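Local atomic coordinates of peptidase M16 C-terminal domain-containing protein (Enterococcus faecalis, PDB entry 3D3Y), a protein that is of unknown function but has the fold of M16-family metallopeptidases and is inferred to bind a metal ion. Residues P18-K23 against L206-E211; F234-I239 against D264-D269; F273-F278 against I308-G313. All coordinates share one frame; numbering follows the deposited sequence.

Overall arrangement
The three contacts lie in series along the chain and fall into two groups. Interaction 1 stands apart at one end of the six-stranded sheet, its centre about 36 Å from that of interaction 2 and about 33 Å from that of interaction 3. Interactions 2 and 3, with centres about 10 Å apart, form one continuous patch at the five-stranded sheet, all within the region related to the inactive domain of M16 peptidases. The loop 310-313 joins them: Thr310 O lies 2.8 Å from Tyr267 N and Phe311 O 2.9 Å from Tyr235 N, both probable hydrogen bonds. An acetate, probably from the crystallisation liquor, lies about 6 Å from the side chain of Ile308.

Interaction 1 (P18-K23 against L206-E211); sequences PTEKYK and LGDVNE. With EDO (1,2-ethanediol), chain F.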
loop_
_atom_site.group_PDB
_atom_site.type_symbol
_atom_site.label_atom_id
_atom_site.label_comp_id
_atom_site.label_asym_id
_atom_site.label_seq_id
_atom_site.Cartn_x
_atom_site.Cartn_y
_atom_site.Cartn_z
ATOM N N PRO A 18 21.023 1.180 -12.589
ATOM C CA PRO A 18 22.395 1.493 -12.200
ATOM C C PRO A 18 22.447 2.854 -11.542
ATOM O O PRO A 18 21.808 3.794 -12.006
ATOM C CB PRO A 18 23.161 1.553 -13.547
ATOM C CG PRO A 18 22.246 0.960 -14.541
ATOM C CD PRO A 18 20.856 1.222 -14.050
ATOM N N THR A 19 23.223 2.957 -10.472
ATOM C CA THR A 19 23.401 4.215 -9.773
ATOM C C THR A 19 24.636 4.106 -8.890
ATOM O O THR A 19 24.983 3.013 -8.451
ATOM C CB THR A 19 22.171 4.571 -8.915
ATOM O OG1 THR A 19 22.450 5.755 -8.176
ATOM C CG2 THR A 19 21.779 3.423 -7.926
ATOM N N GLU A 20 25.309 5.227 -8.663
ATOM C CA GLU A 20 26.443 5.251 -7.749
ATOM C C GLU A 20 26.061 5.949 -6.433
ATOM O O GLU A 20 26.923 6.282 -5.613
ATOM C CB GLU A 20 27.633 5.943 -8.424
ATOM C CG GLU A 20 28.344 5.049 -9.421
ATOM C CD GLU A 20 29.478 5.763 -10.127
ATOM O OE1 GLU A 20 29.217 6.808 -10.744
ATOM O OE2 GLU A 20 30.630 5.279 -10.059
ATOM N N LYS A 21 24.757 6.156 -6.246
ATOM C CA LYS A 21 24.235 6.924 -5.134
ATOM C C LYS A 21 24.363 6.165 -3.806
ATOM O O LYS A 21 24.452 6.792 -2.748
ATOM C CB LYS A 21 22.771 7.299 -5.412
ATOM C CG LYS A 21 22.146 8.290 -4.427
ATOM C CD LYS A 21 20.885 8.982 -5.015
ATOM C CE LYS A 21 20.114 9.783 -3.930
ATOM N NZ LYS A 21 19.385 10.979 -4.500
ATOM N N TYR A 22 24.420 4.834 -3.884
ATOM C CA TYR A 22 24.386 3.960 -2.692
ATOM C C TYR A 22 25.563 3.004 -2.567
ATOM O O TYR A 22 26.171 2.634 -3.561
ATOM C CB TYR A 22 23.087 3.164 -2.664
ATOM C CG TYR A 22 21.881 4.071 -2.789
ATOM C CD1 TYR A 22 21.489 4.899 -1.721
ATOM C CD2 TYR A 22 21.151 4.129 -3.979
ATOM C CE1 TYR A 22 20.382 5.754 -1.836
ATOM C CE2 TYR A 22 20.052 4.983 -4.108
ATOM C CZ TYR A 22 19.679 5.794 -3.040
ATOM O OH TYR A 22 18.598 6.639 -3.165
ATOM N N LYS A 23 25.849 2.580 -1.336
ATOM C CA LYS A 23 26.929 1.629 -1.056
ATOM C C LYS A 23 26.367 0.210 -0.957
ATOM O O LYS A 23 27.112 -0.758 -0.808
ATOM C CB LYS A 23 27.642 2.003 0.253
ATOM C CG LYS A 23 28.293 3.372 0.239
ATOM C CD LYS A 23 29.043 3.615 1.543
ATOM C CE LYS A 23 29.463 5.047 1.654
ATOM N NZ LYS A 23 30.586 5.361 0.727
ATOM N N LEU A 206 18.619 -2.119 -7.807
ATOM C CA LEU A 206 19.032 -0.727 -7.739
ATOM C C LEU A 206 20.356 -0.646 -6.992
ATOM O O LEU A 206 20.440 -1.005 -5.787
ATOM C CB LEU A 206 17.960 0.124 -7.034
ATOM C CG LEU A 206 18.387 1.541 -6.609
ATOM C CD1 LEU A 206 18.274 2.460 -7.784
ATOM C CD2 LEU A 206 17.531 2.048 -5.491
ATOM N N GLY A 207 21.386 -0.170 -7.685
ATOM C CA GLY A 207 22.707 -0.036 -7.056
ATOM C C GLY A 207 23.796 0.093 -8.109
ATOM O O GLY A 207 23.487 0.203 -9.317
ATOM N N ASP A 208 25.056 0.075 -7.661
ATOM C CA ASP A 208 26.195 0.174 -8.571
ATOM C C ASP A 208 26.440 -1.202 -9.151
ATOM O O ASP A 208 27.322 -1.935 -8.715
ATOM C CB ASP A 208 27.437 0.699 -7.839
ATOM C CG ASP A 208 28.623 0.955 -8.779
ATOM O OD1 ASP A 208 28.498 0.824 -10.018
ATOM O OD2 ASP A 208 29.690 1.316 -8.261
ATOM N N VAL A 209 25.612 -1.542 -10.130
ATOM C CA VAL A 209 25.629 -2.840 -10.780
ATOM C C VAL A 209 25.543 -2.628 -12.295
ATOM O O VAL A 209 25.152 -1.549 -12.755
ATOM C CB VAL A 209 24.416 -3.709 -10.343
ATOM C CG1 VAL A 209 24.537 -4.124 -8.881
ATOM C CG2 VAL A 209 23.102 -2.963 -10.587
ATOM N N ASN A 210 25.881 -3.667 -13.053
ATOM C CA ASN A 210 25.657 -3.678 -14.502
ATOM C C ASN A 210 24.773 -4.836 -14.972
ATOM O O ASN A 210 24.823 -5.956 -14.421
ATOM C CB ASN A 210 26.982 -3.720 -15.241
ATOM C CG ASN A 210 27.667 -5.053 -15.107
ATOM O OD1 ASN A 210 27.657 -5.859 -16.034
ATOM N ND2 ASN A 210 28.251 -5.307 -13.943
ATOM N N GLU A 211 23.956 -4.544 -15.983
ATOM C CA GLU A 211 23.057 -5.516 -16.593
ATOM C C GLU A 211 23.765 -6.818 -16.978
ATOM O O GLU A 211 23.256 -7.906 -16.692
ATOM C CB GLU A 211 22.388 -4.910 -17.833
ATOM C CG GLU A 211 21.310 -5.802 -18.411
ATOM C CD GLU A 211 20.435 -5.118 -19.420
ATOM O OE1 GLU A 211 20.958 -4.741 -20.481
ATOM O OE2 GLU A 211 19.214 -4.983 -19.155
HETATM C C1 EDO F . 23.845 8.668 -9.752
HETATM O O1 EDO F . 25.031 7.889 -9.925
HETATM C C2 EDO F . 22.631 7.913 -10.281
HETATM O O2 EDO F . 21.443 8.637 -9.927
HETATM O O HOH W 1 25.638 -0.320 -4.758
#
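Thr19 lays its methyl against the side chain of Leu206, with CG2 3.6 Å from Leu206 CD1. Its OG1 stands opposite the backbone N (chi1 175°), which sends CG2 inward to the leucine and lets OG1 accept from Lys21 N over 3.0 Å, closing an ST turn. The other leucine branch meets Tyr22: Leu206 CD2 approaches the ring obliquely, 4.1 Å from Tyr22 CE2, so the two branches of Leu206 are divided between Thr19, which opens the turn, and Tyr22, just after it. The tyrosine hydroxyl looks elsewhere, bonding to the backbone O of Asp366.

In the backbone, Pro18 and Gly207 form a parallel beta bridge. Thr19 N donates to Gly207 O over 3.0 Å. The same oxygen receives a CA-H contact from Pro18 and a weak bond from Val209 N, which makes Asp208 the centre of an inverse gamma turn as the strand ends. A water accepts from Asp208 N at 3.0 Å and also lies 3.2 Å from Tyr22 O, filling in between the two backbones. The side chains of Glu20 and Asp208 run alongside each other, their carboxylate planes turned 67° apart, with Glu20 OE2 4.5 Å from Asp208 OD2, a like-charged pair that would probably repel mildly. An ethanediol, probably from the crystallisation liquor, takes a bond from Glu20 N.

Strand 200-207 runs between strands 12-18 and 24-34 in the mixed sheet, and the loop 18-23 passes across its end to connect these two neighbours. Helix 368-380 lies against Thr19, Tyr22 and Leu206 through Ala368 and Trp371, while strand 4-7 touches Pro18 with Met4.

Interaction 2 (F234-I239 against D264-D269); sequences FYNQPI and DIYYGD. With EDO (1,2-ethanediol), chain H.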
loop_
_atom_site.group_PDB
_atom_site.type_symbol
_atom_site.label_atom_id
_atom_site.label_comp_id
_atom_site.label_asym_id
_atom_site.label_seq_id
_atom_site.Cartn_x
_atom_site.Cartn_y
_atom_site.Cartn_z
ATOM N N PHE A 234 -6.237 0.504 -11.829
ATOM C CA PHE A 234 -7.183 1.395 -11.185
ATOM C C PHE A 234 -8.449 0.629 -10.846
ATOM O O PHE A 234 -8.819 -0.328 -11.553
ATOM C CB PHE A 234 -7.520 2.605 -12.071
ATOM C CG PHE A 234 -6.354 3.531 -12.314
ATOM C CD1 PHE A 234 -5.471 3.866 -11.290
ATOM C CD2 PHE A 234 -6.146 4.074 -13.574
ATOM C CE1 PHE A 234 -4.376 4.741 -11.517
ATOM C CE2 PHE A 234 -5.054 4.961 -13.813
ATOM C CZ PHE A 234 -4.178 5.287 -12.771
ATOM N N TYR A 235 -9.108 1.042 -9.768
ATOM C CA TYR A 235 -10.460 0.546 -9.496
ATOM C C TYR A 235 -11.426 1.726 -9.570
ATOM O O TYR A 235 -11.147 2.804 -9.042
ATOM C CB TYR A 235 -10.570 -0.130 -8.125
ATOM C CG TYR A 235 -12.006 -0.441 -7.710
ATOM C CD1 TYR A 235 -12.609 -1.672 -8.035
ATOM C CD2 TYR A 235 -12.766 0.501 -7.011
ATOM C CE1 TYR A 235 -13.933 -1.962 -7.655
ATOM C CE2 TYR A 235 -14.093 0.222 -6.626
ATOM C CZ TYR A 235 -14.662 -1.000 -6.948
ATOM O OH TYR A 235 -15.961 -1.235 -6.542
ATOM N N ASN A 236 -12.565 1.479 -10.212
ATOM C CA ASN A 236 -13.646 2.444 -10.330
ATOM C C ASN A 236 -15.003 1.756 -10.067
ATOM O O ASN A 236 -15.157 0.539 -10.255
ATOM C CB ASN A 236 -13.606 3.072 -11.744
ATOM C CG ASN A 236 -14.719 4.068 -11.972
ATOM O OD1 ASN A 236 -14.760 5.125 -11.319
ATOM N ND2 ASN A 236 -15.651 3.734 -12.889
ATOM N N GLN A 237 -15.988 2.532 -9.642
ATOM C CA GLN A 237 -17.341 1.998 -9.444
ATOM C C GLN A 237 -18.321 3.125 -9.677
ATOM O O GLN A 237 -17.938 4.300 -9.552
ATOM C CB GLN A 237 -17.498 1.464 -8.024
ATOM C CG GLN A 237 -17.148 2.471 -6.943
ATOM C CD GLN A 237 -17.433 1.926 -5.545
ATOM O OE1 GLN A 237 -17.300 0.725 -5.293
ATOM N NE2 GLN A 237 -17.828 2.809 -4.637
ATOM N N PRO A 238 -19.576 2.795 -10.026
ATOM C CA PRO A 238 -20.551 3.867 -10.209
ATOM C C PRO A 238 -20.830 4.653 -8.930
ATOM O O PRO A 238 -20.781 4.089 -7.813
ATOM C CB PRO A 238 -21.817 3.122 -10.649
ATOM C CG PRO A 238 -21.353 1.796 -11.103
ATOM C CD PRO A 238 -20.173 1.471 -10.277
ATOM N N ILE A 239 -21.091 5.951 -9.113
ATOM C CA ILE A 239 -21.691 6.801 -8.092
ATOM C C ILE A 239 -23.132 6.328 -7.833
ATOM O O ILE A 239 -23.898 6.128 -8.782
ATOM C CB ILE A 239 -21.679 8.274 -8.530
ATOM C CG1 ILE A 239 -20.239 8.801 -8.556
ATOM C CG2 ILE A 239 -22.468 9.136 -7.570
ATOM C CD1 ILE A 239 -19.917 9.583 -9.796
ATOM N N ASP A 264 -13.505 10.218 -8.313
ATOM C CA ASP A 264 -13.196 9.878 -9.691
ATOM C C ASP A 264 -11.860 10.507 -10.194
ATOM O O ASP A 264 -11.723 10.780 -11.372
ATOM C CB ASP A 264 -14.391 10.293 -10.570
ATOM C CG ASP A 264 -14.419 9.582 -11.913
ATOM O OD1 ASP A 264 -14.175 8.340 -11.956
ATOM O OD2 ASP A 264 -14.708 10.275 -12.924
ATOM N N ILE A 265 -10.885 10.741 -9.305
ATOM C CA ILE A 265 -9.600 11.296 -9.733
ATOM C C ILE A 265 -8.463 10.310 -9.453
ATOM O O ILE A 265 -8.312 9.835 -8.330
ATOM C CB ILE A 265 -9.294 12.657 -9.063
ATOM C CG1 ILE A 265 -10.327 13.729 -9.497
ATOM C CG2 ILE A 265 -7.871 13.131 -9.405
ATOM C CD1 ILE A 265 -10.347 14.920 -8.535
ATOM N N TYR A 266 -7.644 10.055 -10.475
ATOM C CA TYR A 266 -6.633 8.988 -10.414
ATOM C C TYR A 266 -5.254 9.508 -10.699
ATOM O O TYR A 266 -5.089 10.599 -11.257
ATOM C CB TYR A 266 -6.978 7.841 -11.379
ATOM C CG TYR A 266 -8.253 7.136 -10.945
ATOM C CD1 TYR A 266 -8.197 5.964 -10.197
ATOM C CD2 TYR A 266 -9.505 7.668 -11.250
ATOM C CE1 TYR A 266 -9.358 5.332 -9.762
ATOM C CE2 TYR A 266 -10.686 7.042 -10.824
ATOM C CZ TYR A 266 -10.604 5.884 -10.085
ATOM O OH TYR A 266 -11.750 5.258 -9.656
ATOM N N TYR A 267 -4.265 8.721 -10.306
ATOM C CA TYR A 267 -2.875 9.008 -10.568
ATOM C C TYR A 267 -2.747 9.282 -12.072
ATOM O O TYR A 267 -3.275 8.528 -12.873
ATOM C CB TYR A 267 -2.067 7.776 -10.206
ATOM C CG TYR A 267 -0.588 7.940 -10.264
ATOM C CD1 TYR A 267 0.126 8.426 -9.167
ATOM C CD2 TYR A 267 0.106 7.585 -11.412
ATOM C CE1 TYR A 267 1.524 8.546 -9.225
ATOM C CE2 TYR A 267 1.481 7.690 -11.498
ATOM C CZ TYR A 267 2.194 8.175 -10.409
ATOM O OH TYR A 267 3.561 8.233 -10.533
ATOM N N GLY A 268 -2.075 10.364 -12.441
ATOM C CA GLY A 268 -1.941 10.726 -13.852
ATOM C C GLY A 268 -3.110 11.470 -14.507
ATOM O O GLY A 268 -3.031 11.834 -15.686
ATOM N N ASP A 269 -4.185 11.715 -13.763
ATOM C CA ASP A 269 -5.357 12.459 -14.292
ATOM C C ASP A 269 -5.120 13.969 -14.252
ATOM O O ASP A 269 -4.317 14.458 -13.476
ATOM C CB ASP A 269 -6.611 12.176 -13.461
ATOM C CG ASP A 269 -7.337 10.893 -13.870
ATOM O OD1 ASP A 269 -6.917 10.257 -14.852
ATOM O OD2 ASP A 269 -8.322 10.511 -13.175
HETATM C C1 EDO H . -9.489 13.346 -16.629
HETATM O O1 EDO H . -9.964 14.623 -16.209
HETATM C C2 EDO H . -7.997 13.502 -16.778
HETATM O O2 EDO H . -7.406 12.267 -17.136
#
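Phe234 and Tyr266, with CA atoms 7.7 Å apart, pair the two irregular segments, which run in roughly opposite directions; farther along, Asn236 faces Asp264. The 264-269 segment ends in a type II beta turn from Tyr266 to Asp269, closed by Asp269 N donating to Tyr266 O, while Asp269 OD2 accepts from Tyr266 N. This loop leads from strand 255-262 to helix 272-284 in the alpha/beta domain of the M16-type fold, and 234-239 is part of the loop leading into strand 244-251 of the same sheet.

The side chains of Phe234 and Tyr266 run alongside each other in opposite directions. Their rings meet obliquely, with planes at 52° and centroids 5.1 Å apart, and CD1 of Phe234 lies 3.6 Å from CD1 of Tyr266. Directly over the phenylalanine face sits Tyr266 CB, 4.0 Å from the ring centroid, a CH-pi contact. Tyr267 crosses Phe234 at about a right angle, its CB 4.0 Å from Phe234 CE1; beyond, its ring meets Phe311 and Tyr272.

With CG beside its own backbone N (chi1 -66°), Tyr266 extends past Phe234 to the backbone of 234-239. There its OH donates to Tyr235 O over a short 2.6 Å, tilted 23° from the carbonyl plane, and the acceptor lies at the edge of the tyrosine ring, near its plane.

Interaction 3 (F273-F278 against I308-G313); sequences FALQVF and IDTFRG
Leu275 of helix 272-284 and Ile308 of strand 303-309 reach toward each other tip to tip, with Leu275 CG 3.9 Å from Ile308 CD1. Ile308 meets the leucine with both of its branches: CD1 also lies near Leu275 CD2, and CG2 comes to 4.0 Å from Leu275 CD1. Because chi1 of Ile308 is 54°, CG1 stands between the backbone N and the carbonyl carbon, and from there it carries CD1 in among the helix side chains.

Gln276 meets the same methyl from another direction. Its side chain crosses that of Ile308 at about a right angle, and the bend at chi2 (-69°) brings the amide down on Ile308 CD1, with NE2 of Gln276 3.6 Å away. This is van der Waals contact between a polar group and a methyl. Thr310 passes Leu275 head to tail, its CG2 3.9 Å from Leu275 CD2, so that Leu275 touches residues on both sides of Asp309.

Asp309 itself points away from the helix and shapes the turn that follows. Its OD1 accepts from Phe311 N at 2.8 Å and from Arg312 N at 2.9 Å, an Asx turn within an Asx motif. Its OD2 takes the NE of Arg312 in a nearly straight salt bridge of 2.9 Å. The remaining guanidinium nitrogens bond to Gln159 and Gln169, which ties the turn to an earlier part of the chain.

Val406 of helix 400-409 also packs on Leu275, and Met315 lies beside Ile308. The contact thus packs a helix against the end of the edge strand of a five-stranded sheet, at the hairpin joining strands 303-309 and 314-321, in the alpha/beta layering of M16-family domains.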
loop_
_atom_site.group_PDB
_atom_site.type_symbol
_atom_site.label_atom_id
_atom_site.label_comp_id
_atom_site.label_asym_id
_atom_site.label_seq_id
_atom_site.Cartn_x
_atom_site.Cartn_y
_atom_site.Cartn_z
ATOM N N PHE A 273 -3.064 16.800 -9.342
ATOM C CA PHE A 273 -2.357 17.750 -8.463
ATOM C C PHE A 273 -3.308 18.661 -7.674
ATOM O O PHE A 273 -3.110 18.890 -6.463
ATOM C CB PHE A 273 -1.302 18.562 -9.257
ATOM C CG PHE A 273 -0.131 17.736 -9.642
ATOM C CD1 PHE A 273 0.947 17.586 -8.761
ATOM C CD2 PHE A 273 -0.125 17.032 -10.856
ATOM C CE1 PHE A 273 2.017 16.769 -9.081
ATOM C CE2 PHE A 273 0.947 16.202 -11.186
ATOM C CZ PHE A 273 2.012 16.080 -10.308
ATOM N N ALA A 274 -4.347 19.154 -8.358
ATOM C CA ALA A 274 -5.432 19.913 -7.704
ATOM C C ALA A 274 -6.020 19.142 -6.503
ATOM O O ALA A 274 -6.355 19.725 -5.480
ATOM C CB ALA A 274 -6.544 20.226 -8.737
ATOM N N LEU A 275 -6.134 17.828 -6.649
ATOM C CA LEU A 275 -6.689 16.985 -5.560
ATOM C C LEU A 275 -5.718 16.912 -4.377
ATOM O O LEU A 275 -6.126 16.987 -3.209
ATOM C CB LEU A 275 -7.032 15.589 -6.083
ATOM C CG LEU A 275 -7.409 14.544 -5.017
ATOM C CD1 LEU A 275 -8.775 14.923 -4.438
ATOM C CD2 LEU A 275 -7.464 13.150 -5.683
ATOM N N GLN A 276 -4.422 16.833 -4.689
ATOM C CA GLN A 276 -3.389 16.843 -3.651
ATOM C C GLN A 276 -3.579 18.093 -2.760
ATOM O O GLN A 276 -3.580 18.009 -1.534
ATOM C CB GLN A 276 -1.998 16.842 -4.302
ATOM C CG GLN A 276 -1.649 15.577 -5.102
ATOM C CD GLN A 276 -1.476 14.367 -4.193
ATOM O OE1 GLN A 276 -1.147 14.505 -3.003
ATOM N NE2 GLN A 276 -1.712 13.181 -4.733
ATOM N N VAL A 277 -3.760 19.235 -3.409
ATOM C CA VAL A 277 -3.888 20.502 -2.720
ATOM C C VAL A 277 -5.249 20.585 -2.044
ATOM O O VAL A 277 -5.320 20.978 -0.873
ATOM C CB VAL A 277 -3.613 21.713 -3.667
ATOM C CG1 VAL A 277 -3.827 23.070 -2.930
ATOM C CG2 VAL A 277 -2.185 21.626 -4.242
ATOM N N PHE A 278 -6.317 20.191 -2.751
ATOM C CA PHE A 278 -7.657 20.212 -2.135
ATOM C C PHE A 278 -7.645 19.435 -0.821
ATOM O O PHE A 278 -8.159 19.908 0.207
ATOM C CB PHE A 278 -8.725 19.618 -3.054
ATOM C CG PHE A 278 -9.983 19.257 -2.311
ATOM C CD1 PHE A 278 -10.981 20.224 -2.077
ATOM C CD2 PHE A 278 -10.161 17.967 -1.808
ATOM C CE1 PHE A 278 -12.148 19.898 -1.348
ATOM C CE2 PHE A 278 -11.313 17.636 -1.077
ATOM C CZ PHE A 278 -12.321 18.603 -0.864
ATOM N N ILE A 308 -6.629 10.652 0.748
ATOM C CA ILE A 308 -7.020 10.320 -0.645
ATOM C C ILE A 308 -6.350 9.027 -1.138
ATOM O O ILE A 308 -5.268 8.669 -0.687
ATOM C CB ILE A 308 -6.705 11.457 -1.660
ATOM C CG1 ILE A 308 -5.221 11.872 -1.568
ATOM C CG2 ILE A 308 -7.634 12.626 -1.400
ATOM C CD1 ILE A 308 -4.719 12.885 -2.721
ATOM N N ASP A 309 -7.011 8.350 -2.079
ATOM C CA ASP A 309 -6.465 7.192 -2.728
ATOM C C ASP A 309 -6.710 7.431 -4.213
ATOM O O ASP A 309 -7.859 7.406 -4.688
ATOM C CB ASP A 309 -7.197 5.942 -2.221
ATOM C CG ASP A 309 -6.737 4.648 -2.892
ATOM O OD1 ASP A 309 -6.290 4.653 -4.058
ATOM O OD2 ASP A 309 -6.875 3.586 -2.234
ATOM N N THR A 310 -5.621 7.673 -4.931
ATOM C CA THR A 310 -5.666 8.027 -6.357
ATOM C C THR A 310 -5.507 6.790 -7.252
ATOM O O THR A 310 -5.283 6.910 -8.479
ATOM C CB THR A 310 -4.566 9.072 -6.695
ATOM O OG1 THR A 310 -3.289 8.512 -6.389
ATOM C CG2 THR A 310 -4.734 10.314 -5.821
ATOM N N PHE A 311 -5.596 5.605 -6.647
ATOM C CA PHE A 311 -5.724 4.360 -7.407
ATOM C C PHE A 311 -7.142 3.732 -7.339
ATOM O O PHE A 311 -7.525 2.943 -8.215
ATOM C CB PHE A 311 -4.587 3.384 -7.019
ATOM C CG PHE A 311 -3.197 3.905 -7.419
ATOM C CD1 PHE A 311 -2.531 3.371 -8.512
ATOM C CD2 PHE A 311 -2.612 4.971 -6.744
ATOM C CE1 PHE A 311 -1.268 3.875 -8.897
ATOM C CE2 PHE A 311 -1.367 5.498 -7.147
ATOM C CZ PHE A 311 -0.701 4.936 -8.199
ATOM N N ARG A 312 -7.926 4.121 -6.337
ATOM C CA ARG A 312 -9.302 3.627 -6.209
ATOM C C ARG A 312 -10.339 4.759 -6.280
ATOM O O ARG A 312 -11.523 4.502 -6.093
ATOM C CB ARG A 312 -9.497 2.779 -4.921
ATOM C CG ARG A 312 -8.657 1.516 -4.874
ATOM C CD ARG A 312 -8.955 0.654 -3.652
ATOM N NE ARG A 312 -8.603 1.291 -2.393
ATOM C CZ ARG A 312 -8.990 0.819 -1.210
ATOM N NH1 ARG A 312 -9.745 -0.278 -1.148
ATOM N NH2 ARG A 312 -8.622 1.433 -0.107
ATOM N N GLY A 313 -9.891 5.997 -6.526
ATOM C CA GLY A 313 -10.786 7.152 -6.809
ATOM C C GLY A 313 -11.757 7.577 -5.706
ATOM O O GLY A 313 -12.926 7.881 -5.968
#